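Local coordinates for glycoside hydrolase (Streptococcus pneumoniae serotype 4, PDB 6ORH), which probably hydrolyses alpha-L-fucosidic linkages as a family 29 glycoside hydrolase, helping this bacterium to degrade host-derived carbohydrate antigens, at residues E280-S285 and Y313-Y318; K5-L10 and E435-P440; S96-R99 and D104-L107; A331-P336 and F342-L347. The protein carries 2 engineered substitutions. All blocks are in the same frame, centred on the assembly; numbering follows the deposited sequence.

From the N terminus, residues 5-10 come first, but their partner at 435-440 lies near the C terminus, so contact 2 closes a loop holding almost the whole chain, with the other three nested inside it. Contact 3 is a short closure at the start of helix 105-116. Contact 1 follows, joining helix 275-284 to helix 306-322 within the fucosidase domain. Contact 4 then folds strand 332-334 against the loop after it, in the C-terminal beta domain. These three run in series and none cross. Contacts 2 and 4 reach the same antiparallel sheet, their nearest atoms about 7 Å apart, whereas contact 3 lies across the chain's centre from both.

Contact 1: residues E280-S285 and Y313-Y318; sequences EIYFHS and YEFATY
Two aromatic pairs join helix 275-284 to helix 306-322. The ring pair is Y282 with F315, an offset edge-to-face (T-shaped) stack with centroids 5.8 Å apart and planes at 87°. F315 supplies the edge: its CZ comes 3.9 Å from Y282 CD1, and its CE1 lies 3.9 Å from Y282 CB. In Y282, CG stands anti to the backbone N (chi1 -176°), which carries the ring across to meet that edge. The phenol end of Y282 has its polar partner elsewhere, in Y323 OH.

The second pair is edge to edge: the hydroxyl of Y318 reaches the rim of F283 close to the ring plane, OH 3.6 Å from CE2, the two side chains crossing at about a right angle. R420 lies in a cation-pi relation to F283 and is salt-bridged to E280.

Within 280-285, E280 O accepts from both the backbone N and the ring ND1 of H284, the latter at 2.7 Å, and S285 OG donates to I281 O.

F315 and I281 also touch L292 of barrel strand 292-295, and the two segments meet through aromatic packing alone, the polar ends of Y282 and E280 being bonded to residues outside them.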
loop_
_atom_site.group_PDB
_atom_site.type_symbol
_atom_site.label_atom_id
_atom_site.label_comp_id
_atom_site.label_asym_id
_atom_site.label_seq_id
_atom_site.Cartn_x
_atom_site.Cartn_y
_atom_site.Cartn_z
ATOM N N GLU A 280 -10.179 -0.721 6.828
ATOM C CA GLU A 280 -9.060 -0.615 5.894
ATOM C C GLU A 280 -9.013 0.782 5.279
ATOM O O GLU A 280 -7.938 1.400 5.241
ATOM C CB GLU A 280 -9.071 -1.699 4.812
ATOM C CG GLU A 280 -8.836 -3.087 5.416
ATOM C CD GLU A 280 -7.587 -3.185 6.263
ATOM O OE1 GLU A 280 -7.706 -3.447 7.469
ATOM O OE2 GLU A 280 -6.479 -2.968 5.708
ATOM N N ILE A 281 -10.186 1.269 4.829
ATOM C CA ILE A 281 -10.275 2.623 4.293
ATOM C C ILE A 281 -9.751 3.628 5.324
ATOM O O ILE A 281 -8.998 4.549 4.983
ATOM C CB ILE A 281 -11.724 2.901 3.831
ATOM C CG1 ILE A 281 -12.021 2.107 2.551
ATOM C CG2 ILE A 281 -11.944 4.405 3.641
ATOM C CD1 ILE A 281 -13.495 1.971 2.195
ATOM N N TYR A 282 -10.189 3.490 6.587
ATOM C CA TYR A 282 -9.824 4.438 7.623
ATOM C C TYR A 282 -8.301 4.506 7.770
ATOM O O TYR A 282 -7.719 5.598 7.784
ATOM C CB TYR A 282 -10.506 4.034 8.935
ATOM C CG TYR A 282 -10.269 5.008 10.058
ATOM C CD1 TYR A 282 -10.897 6.248 10.072
ATOM C CD2 TYR A 282 -9.405 4.704 11.098
ATOM C CE1 TYR A 282 -10.665 7.146 11.098
ATOM C CE2 TYR A 282 -9.187 5.577 12.150
ATOM C CZ TYR A 282 -9.828 6.806 12.146
ATOM O OH TYR A 282 -9.643 7.671 13.175
ATOM N N PHE A 283 -7.645 3.335 7.830
ATOM C CA PHE A 283 -6.201 3.361 8.026
ATOM C C PHE A 283 -5.459 3.929 6.815
ATOM O O PHE A 283 -4.316 4.390 6.982
ATOM C CB PHE A 283 -5.695 1.962 8.411
ATOM C CG PHE A 283 -5.832 1.692 9.887
ATOM C CD1 PHE A 283 -4.905 2.190 10.795
ATOM C CD2 PHE A 283 -6.892 0.921 10.373
ATOM C CE1 PHE A 283 -5.043 1.970 12.158
ATOM C CE2 PHE A 283 -7.016 0.687 11.737
ATOM C CZ PHE A 283 -6.102 1.213 12.635
ATOM N N HIS A 284 -6.068 3.846 5.623
ATOM C CA HIS A 284 -5.405 4.323 4.405
ATOM C C HIS A 284 -5.815 5.747 4.031
ATOM O O HIS A 284 -5.348 6.252 2.995
ATOM C CB HIS A 284 -5.642 3.354 3.242
ATOM C CG HIS A 284 -4.929 2.054 3.438
ATOM N ND1 HIS A 284 -5.530 0.967 4.045
ATOM C CD2 HIS A 284 -3.687 1.650 3.105
ATOM C CE1 HIS A 284 -4.691 -0.047 4.094
ATOM N NE2 HIS A 284 -3.549 0.346 3.526
ATOM N N SER A 285 -6.614 6.414 4.894
ATOM C CA SER A 285 -7.059 7.768 4.607
ATOM C C SER A 285 -6.676 8.630 5.807
ATOM O O SER A 285 -5.598 9.216 5.870
ATOM C CB SER A 285 -8.567 7.812 4.229
ATOM O OG SER A 285 -9.353 7.216 5.263
ATOM N N TYR A 313 -22.666 3.279 13.219
ATOM C CA TYR A 313 -22.469 3.162 14.652
ATOM C C TYR A 313 -21.361 2.140 14.947
ATOM O O TYR A 313 -20.547 2.382 15.824
ATOM C CB TYR A 313 -23.782 2.792 15.362
ATOM C CG TYR A 313 -24.722 3.965 15.527
ATOM C CD1 TYR A 313 -24.557 4.883 16.555
ATOM C CD2 TYR A 313 -25.739 4.177 14.605
ATOM C CE1 TYR A 313 -25.405 5.974 16.689
ATOM C CE2 TYR A 313 -26.592 5.268 14.719
ATOM C CZ TYR A 313 -26.409 6.167 15.749
ATOM O OH TYR A 313 -27.235 7.258 15.836
ATOM N N GLU A 314 -21.312 1.071 14.159
ATOM C CA GLU A 314 -20.303 0.031 14.380
ATOM C C GLU A 314 -18.920 0.632 14.115
ATOM O O GLU A 314 -17.972 0.354 14.838
ATOM C CB GLU A 314 -20.496 -1.135 13.415
ATOM C CG GLU A 314 -21.666 -2.026 13.816
ATOM C CD GLU A 314 -22.006 -3.138 12.842
ATOM O OE1 GLU A 314 -21.316 -3.267 11.814
ATOM O OE2 GLU A 314 -22.987 -3.877 13.109
ATOM N N PHE A 315 -18.837 1.503 13.104
ATOM C CA PHE A 315 -17.556 2.107 12.741
ATOM C C PHE A 315 -17.118 3.079 13.838
ATOM O O PHE A 315 -15.949 3.135 14.228
ATOM C CB PHE A 315 -17.699 2.722 11.340
ATOM C CG PHE A 315 -16.507 3.416 10.712
ATOM C CD1 PHE A 315 -15.212 2.979 10.937
ATOM C CD2 PHE A 315 -16.722 4.419 9.774
ATOM C CE1 PHE A 315 -14.130 3.613 10.330
ATOM C CE2 PHE A 315 -15.644 5.026 9.126
ATOM C CZ PHE A 315 -14.349 4.630 9.412
ATOM N N ALA A 316 -18.080 3.865 14.359
ATOM C CA ALA A 316 -17.787 4.789 15.434
ATOM C C ALA A 316 -17.303 4.034 16.673
ATOM O O ALA A 316 -16.370 4.474 17.338
ATOM C CB ALA A 316 -18.997 5.669 15.727
ATOM N N THR A 317 -17.958 2.904 16.981
ATOM C CA THR A 317 -17.564 2.126 18.150
ATOM C C THR A 317 -16.118 1.649 17.983
ATOM O O THR A 317 -15.309 1.786 18.908
ATOM C CB THR A 317 -18.548 0.963 18.361
ATOM O OG1 THR A 317 -19.793 1.560 18.738
ATOM C CG2 THR A 317 -18.105 0.008 19.451
ATOM N N TYR A 318 -15.810 1.134 16.785
ATOM C CA TYR A 318 -14.465 0.656 16.462
ATOM C C TYR A 318 -13.438 1.744 16.792
ATOM O O TYR A 318 -12.428 1.481 17.438
ATOM C CB TYR A 318 -14.363 0.224 14.998
ATOM C CG TYR A 318 -12.969 -0.210 14.621
ATOM C CD1 TYR A 318 -12.021 0.717 14.229
ATOM C CD2 TYR A 318 -12.599 -1.543 14.721
ATOM C CE1 TYR A 318 -10.723 0.324 13.941
ATOM C CE2 TYR A 318 -11.315 -1.954 14.412
ATOM C CZ TYR A 318 -10.379 -1.016 14.021
ATOM O OH TYR A 318 -9.092 -1.399 13.750
#

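Contact 2: residues K5-L10 and E435-P440; sequences KPHGPL and ESQALP
H7 reaches from the N-terminal arm to Q437 and A438, meeting the amide of Q437 with its ring edge and the methyl of A438 with a face, over whose rim Q437 C also lies. At the edge, H7 NE2 donates to Q437 OE1 at 2.8 Å, an almost straight bond (N-H...O 173°) that lies within the imidazole plane and falls on a lone pair of the amide oxygen. Ring and amide planes stand 80° apart. Over a face of the ring sits the methyl of A438, a CH-pi contact with CB 4.0 Å from the ring centroid. Q437 CB lies 3.2 Å from H7 NE2. CG of H7 is anti to its own backbone N (chi1 170°), swinging the ring off the arm to both residues.

Further out, Q437 is held by partners in the sequence range of the fucosidase domain: OE1 also accepts from K226 NZ, and NE2 donates to P246 O. The turn after strand 428-436 is shaped by S436 OG, which bonds A438 O at 2.7 Å. R390 bonds both L439 O and K5 O, bridging the two segments beside the histidine.

With OE1 gripped by two donors and NE2 by a carbonyl, the amide's rotation is fixed, and the bond requires a proton on H7 NE2. The neighbouring K226 ammonium would probably disfavour a second positive charge on the imidazole.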
loop_
_atom_site.group_PDB
_atom_site.type_symbol
_atom_site.label_atom_id
_atom_site.label_comp_id
_atom_site.label_asym_id
_atom_site.label_seq_id
_atom_site.Cartn_x
_atom_site.Cartn_y
_atom_site.Cartn_z
ATOM N N LYS A 5 12.599 27.826 11.807
ATOM C CA LYS A 5 12.040 28.463 10.628
ATOM C C LYS A 5 11.030 27.501 10.004
ATOM O O LYS A 5 11.231 26.298 10.041
ATOM C CB LYS A 5 13.128 28.704 9.580
ATOM C CG LYS A 5 14.218 29.705 9.951
ATOM C CD LYS A 5 14.951 30.188 8.709
ATOM C CE LYS A 5 16.394 30.556 8.966
ATOM N NZ LYS A 5 16.501 31.501 10.102
ATOM N N PRO A 6 9.962 28.001 9.352
ATOM C CA PRO A 6 9.074 27.120 8.581
ATOM C C PRO A 6 9.752 26.503 7.357
ATOM O O PRO A 6 10.801 26.960 6.904
ATOM C CB PRO A 6 7.919 28.066 8.203
ATOM C CG PRO A 6 8.578 29.425 8.131
ATOM C CD PRO A 6 9.537 29.408 9.309
ATOM N N HIS A 7 9.134 25.443 6.819
ATOM C CA HIS A 7 9.647 24.722 5.677
ATOM C C HIS A 7 8.494 24.457 4.714
ATOM O O HIS A 7 7.440 23.974 5.131
ATOM C CB HIS A 7 10.262 23.369 6.092
ATOM C CG HIS A 7 10.559 22.528 4.896
ATOM N ND1 HIS A 7 11.690 22.747 4.115
ATOM C CD2 HIS A 7 9.858 21.523 4.305
ATOM C CE1 HIS A 7 11.708 21.885 3.107
ATOM N NE2 HIS A 7 10.572 21.134 3.199
ATOM N N GLY A 8 8.707 24.779 3.427
ATOM C CA GLY A 8 7.734 24.427 2.392
ATOM C C GLY A 8 6.438 25.223 2.513
ATOM O O GLY A 8 6.336 26.199 3.262
ATOM N N PRO A 9 5.386 24.872 1.739
ATOM C CA PRO A 9 4.128 25.614 1.800
ATOM C C PRO A 9 3.336 25.298 3.067
ATOM O O PRO A 9 3.191 24.132 3.429
ATOM C CB PRO A 9 3.392 25.144 0.528
ATOM C CG PRO A 9 3.952 23.767 0.244
ATOM C CD PRO A 9 5.381 23.769 0.769
ATOM N N LEU A 10 2.797 26.335 3.710
ATOM C CA LEU A 10 2.167 26.132 5.009
ATOM C C LEU A 10 0.658 26.025 4.850
ATOM O O LEU A 10 0.049 26.742 4.043
ATOM C CB LEU A 10 2.539 27.278 5.957
ATOM C CG LEU A 10 4.035 27.459 6.188
ATOM C CD1 LEU A 10 4.252 28.589 7.207
ATOM C CD2 LEU A 10 4.705 26.147 6.637
ATOM N N GLU A 435 14.864 10.075 6.594
ATOM C CA GLU A 435 14.930 11.109 5.566
ATOM C C GLU A 435 13.928 12.221 5.883
ATOM O O GLU A 435 12.809 11.937 6.299
ATOM C CB GLU A 435 14.631 10.506 4.183
ATOM C CG GLU A 435 14.961 11.499 3.091
ATOM C CD GLU A 435 14.638 11.012 1.695
ATOM O OE1 GLU A 435 15.107 9.907 1.355
ATOM O OE2 GLU A 435 14.000 11.788 0.923
ATOM N N SER A 436 14.332 13.493 5.723
ATOM C CA SER A 436 13.476 14.616 6.036
ATOM C C SER A 436 13.939 15.831 5.247
ATOM O O SER A 436 15.154 16.037 5.085
ATOM C CB SER A 436 13.450 14.863 7.544
ATOM O OG SER A 436 12.502 15.838 7.907
ATOM N N GLN A 437 12.980 16.618 4.755
ATOM C CA GLN A 437 13.319 17.791 3.951
ATOM C C GLN A 437 13.906 18.921 4.784
ATOM O O GLN A 437 14.549 19.811 4.216
ATOM C CB GLN A 437 12.105 18.318 3.192
ATOM C CG GLN A 437 11.462 17.252 2.300
ATOM C CD GLN A 437 10.483 17.882 1.329
ATOM O OE1 GLN A 437 9.968 18.981 1.527
ATOM N NE2 GLN A 437 10.265 17.199 0.206
ATOM N N ALA A 438 13.658 18.885 6.106
ATOM C CA ALA A 438 14.148 19.901 7.025
ATOM C C ALA A 438 14.209 19.262 8.406
ATOM O O ALA A 438 13.814 18.107 8.565
ATOM C CB ALA A 438 13.244 21.109 7.039
ATOM N N LEU A 439 14.735 20.000 9.396
ATOM C CA LEU A 439 14.877 19.352 10.689
ATOM C C LEU A 439 13.506 18.870 11.163
ATOM O O LEU A 439 12.530 19.607 11.079
ATOM C CB LEU A 439 15.587 20.275 11.692
ATOM C CG LEU A 439 14.779 21.409 12.311
ATOM C CD1 LEU A 439 14.023 20.930 13.543
ATOM C CD2 LEU A 439 15.687 22.577 12.693
ATOM N N PRO A 440 13.379 17.601 11.622
ATOM C CA PRO A 440 12.057 17.058 11.931
ATOM C C PRO A 440 11.481 17.585 13.238
ATOM O O PRO A 440 12.245 17.819 14.182
ATOM C CB PRO A 440 12.246 15.539 11.985
ATOM C CG PRO A 440 13.749 15.323 12.166
ATOM C CD PRO A 440 14.434 16.577 11.655
#

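Contact 3: residues S96-R99 and D104-L107; sequences SPWR and DLLL. With EDO (1,2-ethanediol), chain J.
W98 turns the edge of its indole toward the backbone where helix 105-116 begins. CZ3 lies 3.6 Å from D104 N, while CH2 comes 3.7 Å from L105 N near the plane of the ring and 3.9 Å from L105 CB. The indole therefore abuts the helix start with its benzo end and offers one face to R99. With chi1 at -180°, CG is opposite the backbone N and the ring extends straight toward the helix.

R99 folds back beneath its neighbour: CG sits 3.5 Å over the centre of the indole. The bend at chi2 (-81°) then turns the rest of the chain so that the guanidinium lies with a face to W98 NE1. The outer edge of the guanidinium is used for polar bonds. NH1 donates to O1 of a 1,2-ethanediol, probably from the crystallisation liquor, at 2.7 Å, and NH2 adds a weak bond to the same oxygen. NE pairs with E108 and NH2 also bonds L54 O, so the arginine lying over the indole ties the loop to the helix that W98 abuts.

On the helix side, D104 OD1 accepts from L107 N at 2.9 Å, approached from well above the carboxylate plane, and OD2 bonds the hydroxyl of Y159. D104 is thus a classic aspartate N-cap, opening the helix that joins parallel strands 70-74 and 119-124 in a beta-alpha-beta unit of the TIM-barrel domain.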
loop_
_atom_site.group_PDB
_atom_site.type_symbol
_atom_site.label_atom_id
_atom_site.label_comp_id
_atom_site.label_asym_id
_atom_site.label_seq_id
_atom_site.Cartn_x
_atom_site.Cartn_y
_atom_site.Cartn_z
ATOM N N SER A 96 -41.503 20.018 -8.352
ATOM C CA SER A 96 -41.685 18.653 -7.895
ATOM C C SER A 96 -42.840 18.611 -6.894
ATOM O O SER A 96 -43.194 19.633 -6.324
ATOM C CB SER A 96 -40.418 18.097 -7.294
ATOM O OG SER A 96 -40.304 18.442 -5.919
ATOM N N PRO A 97 -43.485 17.449 -6.674
ATOM C CA PRO A 97 -44.545 17.365 -5.666
ATOM C C PRO A 97 -44.057 17.337 -4.226
ATOM O O PRO A 97 -44.853 17.468 -3.295
ATOM C CB PRO A 97 -45.285 16.069 -5.991
ATOM C CG PRO A 97 -44.325 15.247 -6.826
ATOM C CD PRO A 97 -43.324 16.206 -7.437
ATOM N N TRP A 98 -42.744 17.154 -4.039
ATOM C CA TRP A 98 -42.219 17.119 -2.684
ATOM C C TRP A 98 -42.601 18.422 -1.973
ATOM O O TRP A 98 -42.404 19.494 -2.530
ATOM C CB TRP A 98 -40.684 16.960 -2.777
ATOM C CG TRP A 98 -39.990 16.897 -1.449
ATOM C CD1 TRP A 98 -40.240 16.009 -0.451
ATOM C CD2 TRP A 98 -38.913 17.736 -0.983
ATOM N NE1 TRP A 98 -39.420 16.246 0.621
ATOM C CE2 TRP A 98 -38.584 17.290 0.318
ATOM C CE3 TRP A 98 -38.210 18.815 -1.526
ATOM C CZ2 TRP A 98 -37.604 17.913 1.089
ATOM C CZ3 TRP A 98 -37.206 19.409 -0.780
ATOM C CH2 TRP A 98 -36.904 18.955 0.509
ATOM N N ARG A 99 -43.128 18.337 -0.732
ATOM C CA ARG A 99 -43.520 19.525 0.037
ATOM C C ARG A 99 -44.447 20.446 -0.770
ATOM O O ARG A 99 -44.455 21.666 -0.575
ATOM C CB ARG A 99 -42.300 20.298 0.546
ATOM C CG ARG A 99 -41.239 19.426 1.201
ATOM C CD ARG A 99 -41.585 19.092 2.636
ATOM N NE ARG A 99 -40.408 18.585 3.336
ATOM C CZ ARG A 99 -40.323 17.375 3.883
ATOM N NH1 ARG A 99 -41.349 16.542 3.836
ATOM N NH2 ARG A 99 -39.210 16.995 4.502
ATOM N N ASP A 104 -37.240 22.826 0.208
ATOM C CA ASP A 104 -35.904 23.362 0.046
ATOM C C ASP A 104 -34.963 22.451 0.827
ATOM O O ASP A 104 -34.902 22.552 2.048
ATOM C CB ASP A 104 -35.849 24.828 0.514
ATOM C CG ASP A 104 -34.478 25.470 0.392
ATOM O OD1 ASP A 104 -33.493 24.712 0.247
ATOM O OD2 ASP A 104 -34.393 26.714 0.442
ATOM N N LEU A 105 -34.257 21.542 0.126
ATOM C CA LEU A 105 -33.489 20.523 0.838
ATOM C C LEU A 105 -32.275 21.176 1.492
ATOM O O LEU A 105 -31.872 20.770 2.576
ATOM C CB LEU A 105 -33.083 19.406 -0.132
ATOM C CG LEU A 105 -32.317 18.256 0.528
ATOM C CD1 LEU A 105 -33.165 17.559 1.613
ATOM C CD2 LEU A 105 -31.844 17.267 -0.536
ATOM N N LEU A 106 -31.707 22.205 0.842
ATOM C CA LEU A 106 -30.565 22.889 1.434
ATOM C C LEU A 106 -30.969 23.552 2.750
ATOM O O LEU A 106 -30.208 23.493 3.708
ATOM C CB LEU A 106 -29.930 23.856 0.425
ATOM C CG LEU A 106 -28.715 24.637 0.937
ATOM C CD1 LEU A 106 -27.600 23.706 1.395
ATOM C CD2 LEU A 106 -28.198 25.567 -0.145
ATOM N N LEU A 107 -32.182 24.139 2.795
ATOM C CA LEU A 107 -32.661 24.722 4.043
ATOM C C LEU A 107 -32.876 23.639 5.101
ATOM O O LEU A 107 -32.462 23.825 6.253
ATOM C CB LEU A 107 -33.979 25.458 3.775
ATOM C CG LEU A 107 -34.559 26.163 5.003
ATOM C CD1 LEU A 107 -33.632 27.272 5.465
ATOM C CD2 LEU A 107 -35.929 26.745 4.661
HETATM C C1 EDO J . -41.254 14.667 6.687
HETATM O O1 EDO J . -40.954 14.344 5.361
HETATM C C2 EDO J . -42.418 13.871 7.054
HETATM O O2 EDO J . -43.372 14.045 6.033
#

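Contact 4: residues A331-P336 and F342-L347; sequences AEVSGP and FACRHL
C344 projects from the start of a short 3-10 turn into the concave side of the strand 332-334 segment, beside V333. Its CB lies against V333 twice over: 3.5 Å from the carbonyl O and 3.7 Å from the methyl CG1. Beyond it, SG is directed on past the strand end, standing anti to the carbonyl carbon of its own residue (chi1 -61°). There the sulfur meets backbone carbonyls, with G335 O at 3.4 Å and P336 O at 3.7 Å. P336 O is itself hydrogen-bonded by W356 NE1, and W356 also packs on C344. The positive phi of G335 (138°) lets the chain swing round the thiol.

V333 CG1, the methyl anti to the backbone N, is shared: besides C344 CB it touches L347 CD1 at 4.1 Å, extending the apolar patch to the far end of the turn. L347 then packs on L366, L442 and I445, residues of both sheets of the beta domain. The turn is closed by its own backbone bonds, H346 N to A343 O and L347 N to C344 O at 3.0 Å.

H346, within this turn, belongs to the calcium site seen in a structure of this protein, though no calcium is bound in this chain. Across the segments the chemistry is apolar packing plus a thiol set among carbonyl oxygens, joining a loop that carries a calcium-site residue to an edge strand of the galactose-binding-like sandwich.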
loop_
_atom_site.group_PDB
_atom_site.type_symbol
_atom_site.label_atom_id
_atom_site.label_comp_id
_atom_site.label_asym_id
_atom_site.label_seq_id
_atom_site.Cartn_x
_atom_site.Cartn_y
_atom_site.Cartn_z
ATOM N N ALA A 331 5.323 7.508 28.725
ATOM C CA ALA A 331 6.554 6.775 28.456
ATOM C C ALA A 331 7.765 7.713 28.458
ATOM O O ALA A 331 7.682 8.866 28.034
ATOM C CB ALA A 331 6.431 6.039 27.140
ATOM N N GLU A 332 8.907 7.189 28.913
ATOM C CA GLU A 332 10.176 7.899 28.891
ATOM C C GLU A 332 10.739 7.857 27.471
ATOM O O GLU A 332 10.849 6.784 26.898
ATOM C CB GLU A 332 11.160 7.212 29.839
ATOM C CG GLU A 332 11.309 7.914 31.180
ATOM C CD GLU A 332 12.543 8.801 31.242
ATOM O OE1 GLU A 332 12.380 10.048 31.237
ATOM O OE2 GLU A 332 13.671 8.245 31.275
ATOM N N VAL A 333 11.125 9.019 26.934
ATOM C CA VAL A 333 11.672 9.081 25.583
ATOM C C VAL A 333 13.106 9.602 25.621
ATOM O O VAL A 333 13.380 10.640 26.217
ATOM C CB VAL A 333 10.794 9.975 24.680
ATOM C CG1 VAL A 333 11.302 9.931 23.245
ATOM C CG2 VAL A 333 9.327 9.590 24.730
ATOM N N SER A 334 14.026 8.917 24.936
ATOM C CA SER A 334 15.395 9.398 24.823
ATOM C C SER A 334 15.768 9.534 23.355
ATOM O O SER A 334 15.177 8.888 22.487
ATOM C CB SER A 334 16.359 8.466 25.481
ATOM O OG SER A 334 16.040 7.147 25.113
ATOM N N GLY A 335 16.820 10.310 23.139
ATOM C CA GLY A 335 17.286 10.617 21.808
ATOM C C GLY A 335 17.658 12.082 21.751
ATOM O O GLY A 335 17.616 12.797 22.763
ATOM N N PRO A 336 18.079 12.570 20.577
ATOM C CA PRO A 336 18.532 13.950 20.469
ATOM C C PRO A 336 17.337 14.896 20.509
ATOM O O PRO A 336 16.216 14.527 20.122
ATOM C CB PRO A 336 19.282 13.942 19.138
ATOM C CG PRO A 336 18.571 12.889 18.328
ATOM C CD PRO A 336 18.150 11.811 19.312
ATOM N N PHE A 342 11.934 21.893 23.046
ATOM C CA PHE A 342 11.586 20.881 22.043
ATOM C C PHE A 342 12.014 19.496 22.532
ATOM O O PHE A 342 12.501 18.668 21.767
ATOM C CB PHE A 342 12.234 21.241 20.693
ATOM C CG PHE A 342 11.612 22.478 20.097
ATOM C CD1 PHE A 342 10.373 22.411 19.486
ATOM C CD2 PHE A 342 12.224 23.719 20.229
ATOM C CE1 PHE A 342 9.770 23.558 18.986
ATOM C CE2 PHE A 342 11.623 24.865 19.729
ATOM C CZ PHE A 342 10.394 24.785 19.107
ATOM N N ALA A 343 11.857 19.244 23.842
ATOM C CA ALA A 343 12.399 18.031 24.427
ATOM C C ALA A 343 11.626 16.778 24.003
ATOM O O ALA A 343 10.430 16.821 23.708
ATOM C CB ALA A 343 12.406 18.162 25.946
ATOM N N CYS A 344 12.319 15.639 24.065
ATOM C CA CYS A 344 11.738 14.347 23.756
ATOM C C CYS A 344 10.491 14.050 24.584
ATOM O O CYS A 344 9.553 13.431 24.085
ATOM C CB CYS A 344 12.735 13.215 23.980
ATOM S SG CYS A 344 14.229 13.307 22.965
ATOM N N ARG A 345 10.477 14.492 25.853
ATOM C CA ARG A 345 9.377 14.158 26.750
ATOM C C ARG A 345 8.065 14.745 26.237
ATOM O O ARG A 345 6.990 14.311 26.645
ATOM C CB ARG A 345 9.686 14.627 28.181
ATOM C CG ARG A 345 9.894 16.130 28.318
ATOM C CD ARG A 345 9.839 16.661 29.756
ATOM N NE ARG A 345 8.709 16.136 30.524
ATOM C CZ ARG A 345 7.455 16.603 30.510
ATOM N NH1 ARG A 345 7.119 17.654 29.779
ATOM N NH2 ARG A 345 6.536 16.015 31.258
ATOM N N HIS A 346 8.151 15.705 25.307
ATOM C CA HIS A 346 6.966 16.331 24.744
ATOM C C HIS A 346 6.156 15.380 23.860
ATOM O O HIS A 346 5.028 15.698 23.484
ATOM C CB HIS A 346 7.356 17.613 24.000
ATOM C CG HIS A 346 7.834 18.675 24.930
ATOM N ND1 HIS A 346 8.511 19.804 24.492
ATOM C CD2 HIS A 346 7.781 18.753 26.284
ATOM C CE1 HIS A 346 8.804 20.561 25.533
ATOM N NE2 HIS A 346 8.379 19.924 26.652
ATOM N N LEU A 347 6.724 14.222 23.512
ATOM C CA LEU A 347 6.045 13.306 22.605
ATOM C C LEU A 347 5.002 12.460 23.332
ATOM O O LEU A 347 4.103 11.930 22.695
ATOM C CB LEU A 347 7.097 12.424 21.928
ATOM C CG LEU A 347 8.036 13.188 21.004
ATOM C CD1 LEU A 347 9.306 12.395 20.714
ATOM C CD2 LEU A 347 7.304 13.544 19.717
#